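Local structure of GDP-L-fucose synthase (Campylobacter jejuni subsp. jejuni serotype O:2, 7CXT) at residues T5-Y10 with K58-F63; E84-Q89 with G139-A144; V105-G110 with L163-L168. The protein binds NADPH and acts as a C4 reductase of GDP-6-OMe-4-keto-L-xylo-heptose, in the fucose synthase subfamily of NAD(P)-dependent epimerases/dehydratases. All coordinates share one frame; numbering follows the deposited sequence.

Contact 1: T5-Y10 with K58-F63; sequences TNSKIY and KPEYVF
Ile9 and Tyr10 pair in parallel with Tyr61 and Val62. They belong to strands 9-12 and 61-64, neighbours in the Rossmann-type sheet. Tyr10 N donates to Tyr61 O at 2.9 Å, and Phe63 N then donates to Tyr10 O.

Packing is tight along these strands. Ile9 and Tyr61 share one face of the sheet, and Ile9 CD1 comes within 3.5 Å of Tyr61 CB. With CG1 of Ile9 beside its own backbone N (chi1 -44°), CG2 takes the place anti to that N and meets the edge of the Phe63 ring, in its plane. CG2 lies 3.7 Å from Phe63 CD2. Helix 245-258 covers Tyr61 and Phe63 through Met256. On the other face Tyr10 CB rests on Pro59 CB at 3.7 Å, while its ring runs alongside Val62.

The side before the strands is looser and more exposed. Here the Glu60 side chain reaches back to the other segment. Lys8 N donates to Glu60 OE2 at 3.0 Å in an almost straight bond (174°), entering from above the carboxylate plane. Lys8 O accepts from both Glu60 N and Tyr61 N. A water bridges Ser7 OG and Glu60 OE1, donating to the carboxylate. Ser7 OG also bonds to Gln4 N. The extended Lys8 side chain ends in a salt bridge with Glu57.

The Glu60 carboxylate thus supplies an acceptor for a backbone N-H next to the strand pairing. A donor at each of its oxygens would probably stabilise its ionised form.

Contact 2: E84-Q89 with G139-A144; sequences ENLMIQ and GAAKIA. With NDP (NADPH dihydro-nicotinamide-adenine-dinucleotide phosphate), chain C.
Leu86, Gln89 and Ala141 join two neighbouring helices of a Rossmann-type NADPH-binding domain, 78-98 and 136-156. The second helix carries Lys142, at the place of the lysine in the YxxxK motif of short-chain dehydrogenases/reductases. Phe138 stands at the tyrosine position of that motif in the deposited chain.

The two helix segments run nearly parallel, 14° apart, with their axes 9.0 Å from each other. Small residues allow this closeness. Leu86 reaches across with its CD2 branch, which lies 3.5 Å from Ala144 CB and 3.7 Å from Ala141 CA. Asn85 CB faces Ala141 CB at 4.1 Å, and its amide turns to other partners: OD1 accepts from Leu68 N and ND2 donates to Phe81 O. The extended Gln89 side chain brings its amide carbon CD to 3.6 Å from Ala141 O.

The same helices face the second subunit. Leu86 packs on Asn90, Ala140 on Ile147 and Ala144 on Leu86, where Asn90, Ile147 and the latter Leu86 are all of the second subunit. This is consistent with the four-helix dimer interface common among extended members of the family.

Lys142 starts out pointing away from helix 78-98. A bend at its second torsion (chi2 -64°) brings its chain past the Gln89 amide to the cofactor. NZ bonds to O3D of NADPH at 2.9 Å and to O2D at 3.1 Å. It also donates to Phe107 O. Ile88 CD1 approaches the adenine, 3.9 Å from N7A.

Leu86 CD2 with Ala141 and Ala144 thus forms the apolar part of the contact, and the Gln89 amide lies beside Ala141 O. Toward the cofactor, Lys142 NZ grips both hydroxyls of the nicotinamide ribose and ties them to the sheet through Phe107 O.

Contact 3: V105-G110 with L163-L168; sequences VFFGSG and LVLNNL. With NDP (NADPH dihydro-nicotinamide-adenine-dinucleotide phosphate), chain C.
Leu165 holds CG between its backbone N and carbonyl carbon, the crowded position (chi1 63°), which brings CD2 to 3.4 Å from Gly108 O. The two segments come from neighbouring parallel strands 103-109 and 160-165 of the Rossmann-type sheet, near their C-terminal ends, where the cofactor sits. The same turn of Leu165 lays CG against the nicotinamide, 3.5 Å from C6N. Phe107 keeps CG beside its backbone N (chi1 -67°), and ring atom CD1 lies near Leu165 CD2. One face of this ring also carries Val105 CG1.

Leu163 N donates to Phe106 O. Gly108 N answers with a short bond of 2.6 Å to Leu163 O, from above the carbonyl plane. Further on the pairing slackens: Leu165 N to Gly108 O and Gly110 N to Leu165 O are both weak. The chains still come close, with Gly108 CA and Val164 CA 4.0 Å apart. Val164 CG1 packs on Ser109 O at 3.4 Å.

Beyond Leu165 the chain passes over one face of the carboxamide of NADPH. Leu168 N donates to O7N at 2.9 Å in a fairly straight bond (163°). The N-H comes from over that face, where Leu168 CB also lies, and probably helps hold the carboxamide. The ribose O3D donates only weakly to Phe107 O. Asn166 turns its amide back across the contact, placing OD1 near Gly110 CA, while its ND2 bonds to Glu241.

Ser109, predicted to matter for catalysis, bonds through OG to Tyr111 N. A water 2.8 Å from this OG donates to Asn166 O.

How the contacts relate
All three contacts belong to the Rossmann-type cofactor domain. Contact 1 closes before the others open, while the segments of contacts 2 and 3 alternate along the chain. Contacts 1 and 3 lie in one parallel sheet, with centres about 21 Å apart. They join where strands 61-64 and 103-109 are neighbours, as Val62 O probably accepts from Val105 N. Contact 2 packs helices 78-98 and 136-156 against this sheet, its centre about 12 Å from contact 3 and 23 Å from contact 1. Strand 103-109 links those two helices in sequence. Contacts 2 and 3 both touch NADPH; contact 1 belongs to the sheet framework.

Contact 1: T5-Y10 with K58-F63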
loop_
_atom_site.group_PDB
_atom_site.type_symbol
_atom_site.label_atom_id
_atom_site.label_comp_id
_atom_site.label_asym_id
_atom_site.label_seq_id
_atom_site.Cartn_x
_atom_site.Cartn_y
_atom_site.Cartn_z
ATOM N N THR A 5 22.796 24.084 10.104
ATOM C CA THR A 5 23.991 23.262 10.270
ATOM C C THR A 5 23.917 22.425 11.550
ATOM O O THR A 5 24.448 21.308 11.591
ATOM C CB THR A 5 25.258 24.129 10.232
ATOM O OG1 THR A 5 25.140 25.209 11.155
ATOM C CG2 THR A 5 25.475 24.706 8.833
ATOM N N ASN A 6 23.212 22.909 12.571
ATOM C CA ASN A 6 22.991 22.167 13.810
ATOM C C ASN A 6 21.745 21.274 13.802
ATOM O O ASN A 6 21.472 20.618 14.818
ATOM C CB ASN A 6 22.906 23.143 14.990
ATOM C CG ASN A 6 21.951 24.300 14.727
ATOM O OD1 ASN A 6 22.063 24.993 13.714
ATOM N ND2 ASN A 6 21.008 24.515 15.643
ATOM N N SER A 7 20.977 21.239 12.709
ATOM C CA SER A 7 19.779 20.406 12.673
ATOM C C SER A 7 20.149 18.944 12.884
ATOM O O SER A 7 21.136 18.453 12.331
ATOM C CB SER A 7 19.050 20.561 11.332
ATOM O OG SER A 7 18.351 21.793 11.254
ATOM N N LYS A 8 19.351 18.249 13.693
ATOM C CA LYS A 8 19.534 16.818 13.908
ATOM C C LYS A 8 18.903 16.046 12.755
ATOM O O LYS A 8 17.700 16.178 12.497
ATOM C CB LYS A 8 18.916 16.396 15.236
ATOM C CG LYS A 8 19.423 15.048 15.746
ATOM C CD LYS A 8 18.806 14.723 17.103
ATOM C CE LYS A 8 19.654 13.744 17.885
ATOM N NZ LYS A 8 18.981 13.271 19.137
ATOM N N ILE A 9 19.705 15.216 12.086
ATOM C CA ILE A 9 19.293 14.498 10.885
ATOM C C ILE A 9 19.420 13.005 11.123
ATOM O O ILE A 9 20.497 12.521 11.485
ATOM C CB ILE A 9 20.137 14.874 9.654
ATOM C CG1 ILE A 9 20.354 16.385 9.548
ATOM C CG2 ILE A 9 19.517 14.259 8.391
ATOM C CD1 ILE A 9 19.208 17.125 9.017
ATOM N N TYR A 10 18.341 12.274 10.857
ATOM C CA TYR A 10 18.336 10.820 10.818
ATOM C C TYR A 10 18.315 10.358 9.361
ATOM O O TYR A 10 17.391 10.692 8.617
ATOM C CB TYR A 10 17.124 10.280 11.584
ATOM C CG TYR A 10 16.865 8.801 11.441
ATOM C CD1 TYR A 10 17.896 7.875 11.540
ATOM C CD2 TYR A 10 15.555 8.320 11.249
ATOM C CE1 TYR A 10 17.643 6.490 11.437
ATOM C CE2 TYR A 10 15.298 6.961 11.132
ATOM C CZ TYR A 10 16.347 6.046 11.228
ATOM O OH TYR A 10 16.081 4.696 11.095
ATOM N N LYS A 58 14.432 12.142 18.631
ATOM C CA LYS A 58 13.682 13.299 18.151
ATOM C C LYS A 58 14.356 13.966 16.947
ATOM O O LYS A 58 14.654 15.165 16.986
ATOM C CB LYS A 58 13.484 14.308 19.274
ATOM C CG LYS A 58 12.629 13.838 20.455
ATOM C CD LYS A 58 11.145 13.772 20.083
ATOM C CE LYS A 58 10.274 13.455 21.286
ATOM N NZ LYS A 58 8.820 13.432 20.941
ATOM N N PRO A 59 14.608 13.232 15.862
ATOM C CA PRO A 59 15.260 13.873 14.711
ATOM C C PRO A 59 14.374 14.977 14.150
ATOM O O PRO A 59 13.151 14.861 14.155
ATOM C CB PRO A 59 15.440 12.722 13.716
ATOM C CG PRO A 59 14.322 11.771 14.045
ATOM C CD PRO A 59 14.117 11.880 15.535
ATOM N N GLU A 60 15.001 16.063 13.669
ATOM C CA GLU A 60 14.232 17.116 12.993
ATOM C C GLU A 60 14.028 16.852 11.507
ATOM O O GLU A 60 13.042 17.334 10.925
ATOM C CB GLU A 60 14.910 18.479 13.157
ATOM C CG GLU A 60 15.036 18.933 14.608
ATOM C CD GLU A 60 15.982 20.099 14.752
ATOM O OE1 GLU A 60 15.537 21.247 14.555
ATOM O OE2 GLU A 60 17.169 19.860 15.046
ATOM N N TYR A 61 14.932 16.107 10.878
ATOM C CA TYR A 61 14.811 15.754 9.471
ATOM C C TYR A 61 15.108 14.273 9.312
ATOM O O TYR A 61 15.942 13.716 10.030
ATOM C CB TYR A 61 15.762 16.607 8.597
ATOM C CG TYR A 61 15.442 18.078 8.697
ATOM C CD1 TYR A 61 15.990 18.869 9.708
ATOM C CD2 TYR A 61 14.557 18.666 7.816
ATOM C CE1 TYR A 61 15.661 20.202 9.825
ATOM C CE2 TYR A 61 14.228 20.019 7.922
ATOM C CZ TYR A 61 14.784 20.777 8.911
ATOM O OH TYR A 61 14.446 22.113 8.992
ATOM N N VAL A 62 14.416 13.638 8.365
ATOM C CA VAL A 62 14.516 12.198 8.142
ATOM C C VAL A 62 14.728 11.943 6.652
ATOM O O VAL A 62 13.987 12.474 5.818
ATOM C CB VAL A 62 13.254 11.467 8.649
ATOM C CG1 VAL A 62 13.288 9.985 8.257
ATOM C CG2 VAL A 62 13.109 11.651 10.172
ATOM N N PHE A 63 15.759 11.155 6.319
ATOM C CA PHE A 63 15.988 10.638 4.966
ATOM C C PHE A 63 15.786 9.134 5.049
ATOM O O PHE A 63 16.629 8.435 5.624
ATOM C CB PHE A 63 17.403 10.932 4.456
ATOM C CG PHE A 63 17.657 12.361 4.106
ATOM C CD1 PHE A 63 17.362 12.841 2.831
ATOM C CD2 PHE A 63 18.236 13.218 5.029
ATOM C CE1 PHE A 63 17.612 14.167 2.512
ATOM C CE2 PHE A 63 18.497 14.537 4.712
ATOM C CZ PHE A 63 18.192 15.008 3.450
HETATM O O HOH W 1 16.722 22.841 12.996
#

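Contact 2: E84-Q89 with G139-A144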
loop_
_atom_site.group_PDB
_atom_site.type_symbol
_atom_site.label_atom_id
_atom_site.label_comp_id
_atom_site.label_asym_id
_atom_site.label_seq_id
_atom_site.Cartn_x
_atom_site.Cartn_y
_atom_site.Cartn_z
ATOM N N GLU A 84 7.703 -6.292 4.489
ATOM C CA GLU A 84 8.821 -5.609 5.140
ATOM C C GLU A 84 8.916 -4.144 4.725
ATOM O O GLU A 84 9.146 -3.274 5.567
ATOM C CB GLU A 84 10.138 -6.345 4.854
ATOM C CG GLU A 84 10.276 -7.688 5.627
ATOM C CD GLU A 84 11.563 -8.432 5.284
ATOM O OE1 GLU A 84 11.548 -9.688 5.210
ATOM O OE2 GLU A 84 12.586 -7.751 5.071
ATOM N N ASN A 85 8.734 -3.841 3.442
ATOM C CA ASN A 85 8.795 -2.436 3.025
ATOM C C ASN A 85 7.603 -1.626 3.531
ATOM O O ASN A 85 7.763 -0.461 3.917
ATOM C CB ASN A 85 8.912 -2.343 1.500
ATOM C CG ASN A 85 10.265 -2.813 1.013
ATOM O OD1 ASN A 85 11.300 -2.249 1.393
ATOM N ND2 ASN A 85 10.278 -3.876 0.224
ATOM N N LEU A 86 6.401 -2.214 3.568
ATOM C CA LEU A 86 5.286 -1.479 4.160
ATOM C C LEU A 86 5.538 -1.194 5.634
ATOM O O LEU A 86 5.167 -0.129 6.137
ATOM C CB LEU A 86 3.970 -2.250 4.019
ATOM C CG LEU A 86 3.279 -2.311 2.675
ATOM C CD1 LEU A 86 1.930 -3.059 2.774
ATOM C CD2 LEU A 86 3.116 -0.881 2.100
ATOM N N MET A 87 6.170 -2.136 6.346
ATOM C CA MET A 87 6.399 -1.939 7.779
ATOM C C MET A 87 7.455 -0.866 8.028
ATOM O O MET A 87 7.286 -0.005 8.905
ATOM C CB MET A 87 6.833 -3.259 8.438
ATOM C CG MET A 87 5.729 -4.304 8.593
ATOM S SD MET A 87 4.285 -3.755 9.522
ATOM C CE MET A 87 5.019 -3.272 11.082
ATOM N N ILE A 88 8.559 -0.919 7.283
ATOM C CA ILE A 88 9.565 0.142 7.366
ATOM C C ILE A 88 8.932 1.495 7.062
ATOM O O ILE A 88 9.089 2.460 7.818
ATOM C CB ILE A 88 10.728 -0.148 6.403
ATOM C CG1 ILE A 88 11.438 -1.448 6.766
ATOM C CG2 ILE A 88 11.703 1.034 6.355
ATOM C CD1 ILE A 88 12.513 -1.801 5.745
ATOM N N GLN A 89 8.171 1.574 5.963
ATOM C CA GLN A 89 7.562 2.846 5.584
ATOM C C GLN A 89 6.587 3.321 6.647
ATOM O O GLN A 89 6.681 4.461 7.114
ATOM C CB GLN A 89 6.850 2.716 4.238
ATOM C CG GLN A 89 7.785 2.449 3.073
ATOM C CD GLN A 89 7.086 1.784 1.901
ATOM O OE1 GLN A 89 5.848 1.718 1.838
ATOM N NE2 GLN A 89 7.880 1.293 0.955
ATOM N N GLY A 139 6.245 -2.991 -6.010
ATOM C CA GLY A 139 5.750 -1.722 -6.506
ATOM C C GLY A 139 4.529 -1.251 -5.750
ATOM O O GLY A 139 4.411 -0.067 -5.424
ATOM N N ALA A 140 3.642 -2.186 -5.378
ATOM C CA ALA A 140 2.473 -1.809 -4.590
ATOM C C ALA A 140 2.879 -1.246 -3.226
ATOM O O ALA A 140 2.258 -0.307 -2.721
ATOM C CB ALA A 140 1.550 -3.021 -4.408
ATOM N N ALA A 141 3.914 -1.807 -2.611
ATOM C CA ALA A 141 4.403 -1.239 -1.353
ATOM C C ALA A 141 4.976 0.169 -1.557
ATOM O O ALA A 141 4.787 1.055 -0.712
ATOM C CB ALA A 141 5.468 -2.161 -0.753
ATOM N N LYS A 142 5.685 0.393 -2.670
ATOM C CA LYS A 142 6.211 1.732 -2.940
ATOM C C LYS A 142 5.090 2.725 -3.214
ATOM O O LYS A 142 5.180 3.891 -2.820
ATOM C CB LYS A 142 7.185 1.701 -4.119
ATOM C CG LYS A 142 8.565 1.158 -3.768
ATOM C CD LYS A 142 9.273 2.055 -2.766
ATOM C CE LYS A 142 10.655 1.485 -2.434
ATOM N NZ LYS A 142 11.365 2.256 -1.365
ATOM N N ILE A 143 4.004 2.269 -3.837
ATOM C CA ILE A 143 2.855 3.145 -4.033
ATOM C C ILE A 143 2.295 3.571 -2.686
ATOM O O ILE A 143 2.019 4.755 -2.447
ATOM C CB ILE A 143 1.797 2.428 -4.900
ATOM C CG1 ILE A 143 2.302 2.292 -6.350
ATOM C CG2 ILE A 143 0.427 3.129 -4.800
ATOM C CD1 ILE A 143 1.357 1.526 -7.288
ATOM N N ALA A 144 2.155 2.615 -1.770
ATOM C CA ALA A 144 1.583 2.920 -0.470
ATOM C C ALA A 144 2.471 3.873 0.317
ATOM O O ALA A 144 1.962 4.698 1.078
ATOM C CB ALA A 144 1.347 1.622 0.321
HETATM P PA NDP C . 20.340 -0.534 -0.283
HETATM O O1A NDP C . 19.627 -1.834 -0.411
HETATM O O2A NDP C . 21.642 -0.287 -0.997
HETATM O O5B NDP C . 20.613 -0.246 1.310
HETATM C C5B NDP C . 19.392 -0.398 1.944
HETATM C C4B NDP C . 19.673 -0.206 3.449
HETATM O O4B NDP C . 18.507 -0.501 4.211
HETATM C C3B NDP C . 20.803 -1.191 3.853
HETATM O O3B NDP C . 21.791 -0.510 4.584
HETATM C C2B NDP C . 20.047 -2.175 4.789
HETATM O O2B NDP C . 20.752 -2.566 5.829
HETATM C C1B NDP C . 18.933 -1.227 5.322
HETATM N N9A NDP C . 17.809 -1.991 5.831
HETATM C C8A NDP C . 16.969 -2.898 5.134
HETATM N N7A NDP C . 16.031 -3.434 5.909
HETATM C C5A NDP C . 16.273 -2.852 7.197
HETATM C C6A NDP C . 15.636 -3.004 8.437
HETATM N N6A NDP C . 14.553 -3.855 8.620
HETATM N N1A NDP C . 16.053 -2.317 9.517
HETATM C C2A NDP C . 17.140 -1.490 9.319
HETATM N N3A NDP C . 17.846 -1.235 8.223
HETATM C C4A NDP C . 17.377 -1.959 7.146
HETATM O O3 NDP C . 19.155 0.534 -0.717
HETATM P PN NDP C . 19.634 1.636 -1.792
HETATM O O1N NDP C . 19.897 0.963 -3.084
HETATM O O2N NDP C . 20.474 2.783 -1.273
HETATM O O5D NDP C . 18.130 2.443 -2.203
HETATM C C5D NDP C . 17.714 3.280 -1.203
HETATM C C4D NDP C . 16.354 3.821 -1.622
HETATM O O4D NDP C . 16.371 4.084 -3.055
HETATM C C3D NDP C . 15.263 2.702 -1.408
HETATM O O3D NDP C . 14.071 3.310 -1.061
HETATM C C2D NDP C . 15.149 2.074 -2.806
HETATM O O2D NDP C . 13.887 1.521 -3.074
HETATM C C1D NDP C . 15.308 3.349 -3.657
HETATM N N1N NDP C . 15.674 2.973 -5.020
HETATM C C2N NDP C . 16.941 2.465 -5.327
HETATM C C3N NDP C . 17.137 1.863 -6.556
HETATM C C7N NDP C . 18.449 1.309 -6.895
HETATM O O7N NDP C . 18.762 0.913 -8.034
HETATM N N7N NDP C . 19.385 1.198 -5.874
HETATM C C4N NDP C . 16.056 1.728 -7.548
HETATM C C5N NDP C . 14.870 2.531 -7.209
HETATM C C6N NDP C . 14.723 3.104 -6.016
HETATM P P2B NDP C . 21.722 -4.081 5.601
HETATM O O1X NDP C . 22.720 -3.550 4.624
HETATM O O2X NDP C . 22.187 -4.284 7.047
HETATM O O3X NDP C . 20.643 -4.983 5.079
#

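Contact 3: V105-G110 with L163-L168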
loop_
_atom_site.group_PDB
_atom_site.type_symbol
_atom_site.label_atom_id
_atom_site.label_comp_id
_atom_site.label_asym_id
_atom_site.label_seq_id
_atom_site.Cartn_x
_atom_site.Cartn_y
_atom_site.Cartn_z
ATOM N N VAL A 105 12.108 12.807 3.688
ATOM C CA VAL A 105 12.237 12.451 2.284
ATOM C C VAL A 105 12.207 10.945 2.170
ATOM O O VAL A 105 13.000 10.250 2.813
ATOM C CB VAL A 105 13.520 13.014 1.647
ATOM C CG1 VAL A 105 13.751 12.329 0.306
ATOM C CG2 VAL A 105 13.376 14.504 1.441
ATOM N N PHE A 106 11.299 10.447 1.346
ATOM C CA PHE A 106 11.150 9.028 1.100
ATOM C C PHE A 106 11.515 8.757 -0.348
ATOM O O PHE A 106 11.246 9.581 -1.227
ATOM C CB PHE A 106 9.707 8.581 1.414
ATOM C CG PHE A 106 9.385 7.199 0.948
ATOM C CD1 PHE A 106 10.137 6.112 1.379
ATOM C CD2 PHE A 106 8.324 6.981 0.078
ATOM C CE1 PHE A 106 9.845 4.829 0.934
ATOM C CE2 PHE A 106 8.009 5.707 -0.360
ATOM C CZ PHE A 106 8.767 4.617 0.085
ATOM N N PHE A 107 12.154 7.623 -0.608
ATOM C CA PHE A 107 12.585 7.325 -1.969
ATOM C C PHE A 107 11.681 6.265 -2.580
ATOM O O PHE A 107 11.490 5.184 -2.005
ATOM C CB PHE A 107 14.049 6.910 -1.995
ATOM C CG PHE A 107 14.969 8.026 -1.617
ATOM C CD1 PHE A 107 15.415 8.931 -2.573
ATOM C CD2 PHE A 107 15.337 8.212 -0.304
ATOM C CE1 PHE A 107 16.244 9.985 -2.220
ATOM C CE2 PHE A 107 16.170 9.262 0.058
ATOM C CZ PHE A 107 16.619 10.157 -0.904
ATOM N N GLY A 108 11.088 6.609 -3.728
ATOM C CA GLY A 108 10.256 5.693 -4.475
ATOM C C GLY A 108 11.048 4.935 -5.514
ATOM O O GLY A 108 12.257 5.098 -5.668
ATOM N N SER A 109 10.333 4.131 -6.284
ATOM C CA SER A 109 10.943 3.285 -7.295
ATOM C C SER A 109 10.129 3.353 -8.570
ATOM O O SER A 109 8.903 3.452 -8.525
ATOM C CB SER A 109 11.025 1.814 -6.836
ATOM O OG SER A 109 11.367 0.960 -7.920
ATOM N N GLY A 110 10.818 3.228 -9.707
ATOM C CA GLY A 110 10.133 3.188 -10.986
ATOM C C GLY A 110 9.230 1.983 -11.140
ATOM O O GLY A 110 8.344 1.988 -11.999
ATOM N N LEU A 163 10.499 11.050 -3.559
ATOM C CA LEU A 163 11.307 11.210 -4.757
ATOM C C LEU A 163 11.482 9.834 -5.381
ATOM O O LEU A 163 11.927 8.896 -4.704
ATOM C CB LEU A 163 12.674 11.831 -4.433
ATOM C CG LEU A 163 12.624 13.142 -3.641
ATOM C CD1 LEU A 163 14.036 13.677 -3.323
ATOM C CD2 LEU A 163 11.817 14.185 -4.410
ATOM N N VAL A 164 11.119 9.702 -6.653
ATOM C CA VAL A 164 11.060 8.400 -7.312
ATOM C C VAL A 164 12.211 8.284 -8.298
ATOM O O VAL A 164 12.374 9.149 -9.170
ATOM C CB VAL A 164 9.711 8.201 -8.025
ATOM C CG1 VAL A 164 9.571 6.759 -8.485
ATOM C CG2 VAL A 164 8.573 8.624 -7.098
ATOM N N LEU A 165 12.977 7.194 -8.202
ATOM C CA LEU A 165 14.122 7.002 -9.087
ATOM C C LEU A 165 14.110 5.601 -9.683
ATOM O O LEU A 165 13.407 4.704 -9.198
ATOM C CB LEU A 165 15.454 7.224 -8.369
ATOM C CG LEU A 165 15.720 6.228 -7.232
ATOM C CD1 LEU A 165 17.201 5.919 -7.168
ATOM C CD2 LEU A 165 15.233 6.790 -5.900
ATOM N N ASN A 166 14.899 5.423 -10.758
ATOM C CA ASN A 166 14.977 4.129 -11.440
ATOM C C ASN A 166 16.176 3.280 -11.018
ATOM O O ASN A 166 16.007 2.346 -10.234
ATOM C CB ASN A 166 14.957 4.323 -12.952
ATOM C CG ASN A 166 13.544 4.495 -13.478
ATOM O OD1 ASN A 166 12.621 3.807 -13.023
ATOM N ND2 ASN A 166 13.351 5.449 -14.382
ATOM N N ASN A 167 17.368 3.531 -11.542
ATOM C CA ASN A 167 18.552 2.753 -11.182
ATOM C C ASN A 167 19.553 3.655 -10.483
ATOM O O ASN A 167 19.864 4.742 -10.976
ATOM C CB ASN A 167 19.239 2.115 -12.396
ATOM C CG ASN A 167 18.371 1.100 -13.094
ATOM O OD1 ASN A 167 17.730 1.401 -14.111
ATOM N ND2 ASN A 167 18.337 -0.101 -12.561
ATOM N N LEU A 168 20.056 3.196 -9.347
ATOM C CA LEU A 168 21.046 3.916 -8.567
ATOM C C LEU A 168 22.427 3.317 -8.802
ATOM O O LEU A 168 22.579 2.110 -8.992
ATOM C CB LEU A 168 20.710 3.845 -7.074
ATOM C CG LEU A 168 20.862 5.016 -6.101
ATOM C CD1 LEU A 168 21.237 4.483 -4.716
ATOM C CD2 LEU A 168 21.819 6.104 -6.563
HETATM P PA NDP C . 20.340 -0.534 -0.283
HETATM O O1A NDP C . 19.627 -1.834 -0.411
HETATM O O2A NDP C . 21.642 -0.287 -0.997
HETATM O O5B NDP C . 20.613 -0.246 1.310
HETATM C C5B NDP C . 19.392 -0.398 1.944
HETATM C C4B NDP C . 19.673 -0.206 3.449
HETATM O O4B NDP C . 18.507 -0.501 4.211
HETATM C C3B NDP C . 20.803 -1.191 3.853
HETATM O O3B NDP C . 21.791 -0.510 4.584
HETATM C C2B NDP C . 20.047 -2.175 4.789
HETATM O O2B NDP C . 20.752 -2.566 5.829
HETATM C C1B NDP C . 18.933 -1.227 5.322
HETATM N N9A NDP C . 17.809 -1.991 5.831
HETATM C C8A NDP C . 16.969 -2.898 5.134
HETATM N N7A NDP C . 16.031 -3.434 5.909
HETATM C C5A NDP C . 16.273 -2.852 7.197
HETATM C C6A NDP C . 15.636 -3.004 8.437
HETATM N N6A NDP C . 14.553 -3.855 8.620
HETATM N N1A NDP C . 16.053 -2.317 9.517
HETATM C C2A NDP C . 17.140 -1.490 9.319
HETATM N N3A NDP C . 17.846 -1.235 8.223
HETATM C C4A NDP C . 17.377 -1.959 7.146
HETATM O O3 NDP C . 19.155 0.534 -0.717
HETATM P PN NDP C . 19.634 1.636 -1.792
HETATM O O1N NDP C . 19.897 0.963 -3.084
HETATM O O2N NDP C . 20.474 2.783 -1.273
HETATM O O5D NDP C . 18.130 2.443 -2.203
HETATM C C5D NDP C . 17.714 3.280 -1.203
HETATM C C4D NDP C . 16.354 3.821 -1.622
HETATM O O4D NDP C . 16.371 4.084 -3.055
HETATM C C3D NDP C . 15.263 2.702 -1.408
HETATM O O3D NDP C . 14.071 3.310 -1.061
HETATM C C2D NDP C . 15.149 2.074 -2.806
HETATM O O2D NDP C . 13.887 1.521 -3.074
HETATM C C1D NDP C . 15.308 3.349 -3.657
HETATM N N1N NDP C . 15.674 2.973 -5.020
HETATM C C2N NDP C . 16.941 2.465 -5.327
HETATM C C3N NDP C . 17.137 1.863 -6.556
HETATM C C7N NDP C . 18.449 1.309 -6.895
HETATM O O7N NDP C . 18.762 0.913 -8.034
HETATM N N7N NDP C . 19.385 1.198 -5.874
HETATM C C4N NDP C . 16.056 1.728 -7.548
HETATM C C5N NDP C . 14.870 2.531 -7.209
HETATM C C6N NDP C . 14.723 3.104 -6.016
HETATM P P2B NDP C . 21.722 -4.081 5.601
HETATM O O1X NDP C . 22.720 -3.550 4.624
HETATM O O2X NDP C . 22.187 -4.284 7.047
HETATM O O3X NDP C . 20.643 -4.983 5.079
HETATM O O HOH W 2 13.795 0.838 -9.382
#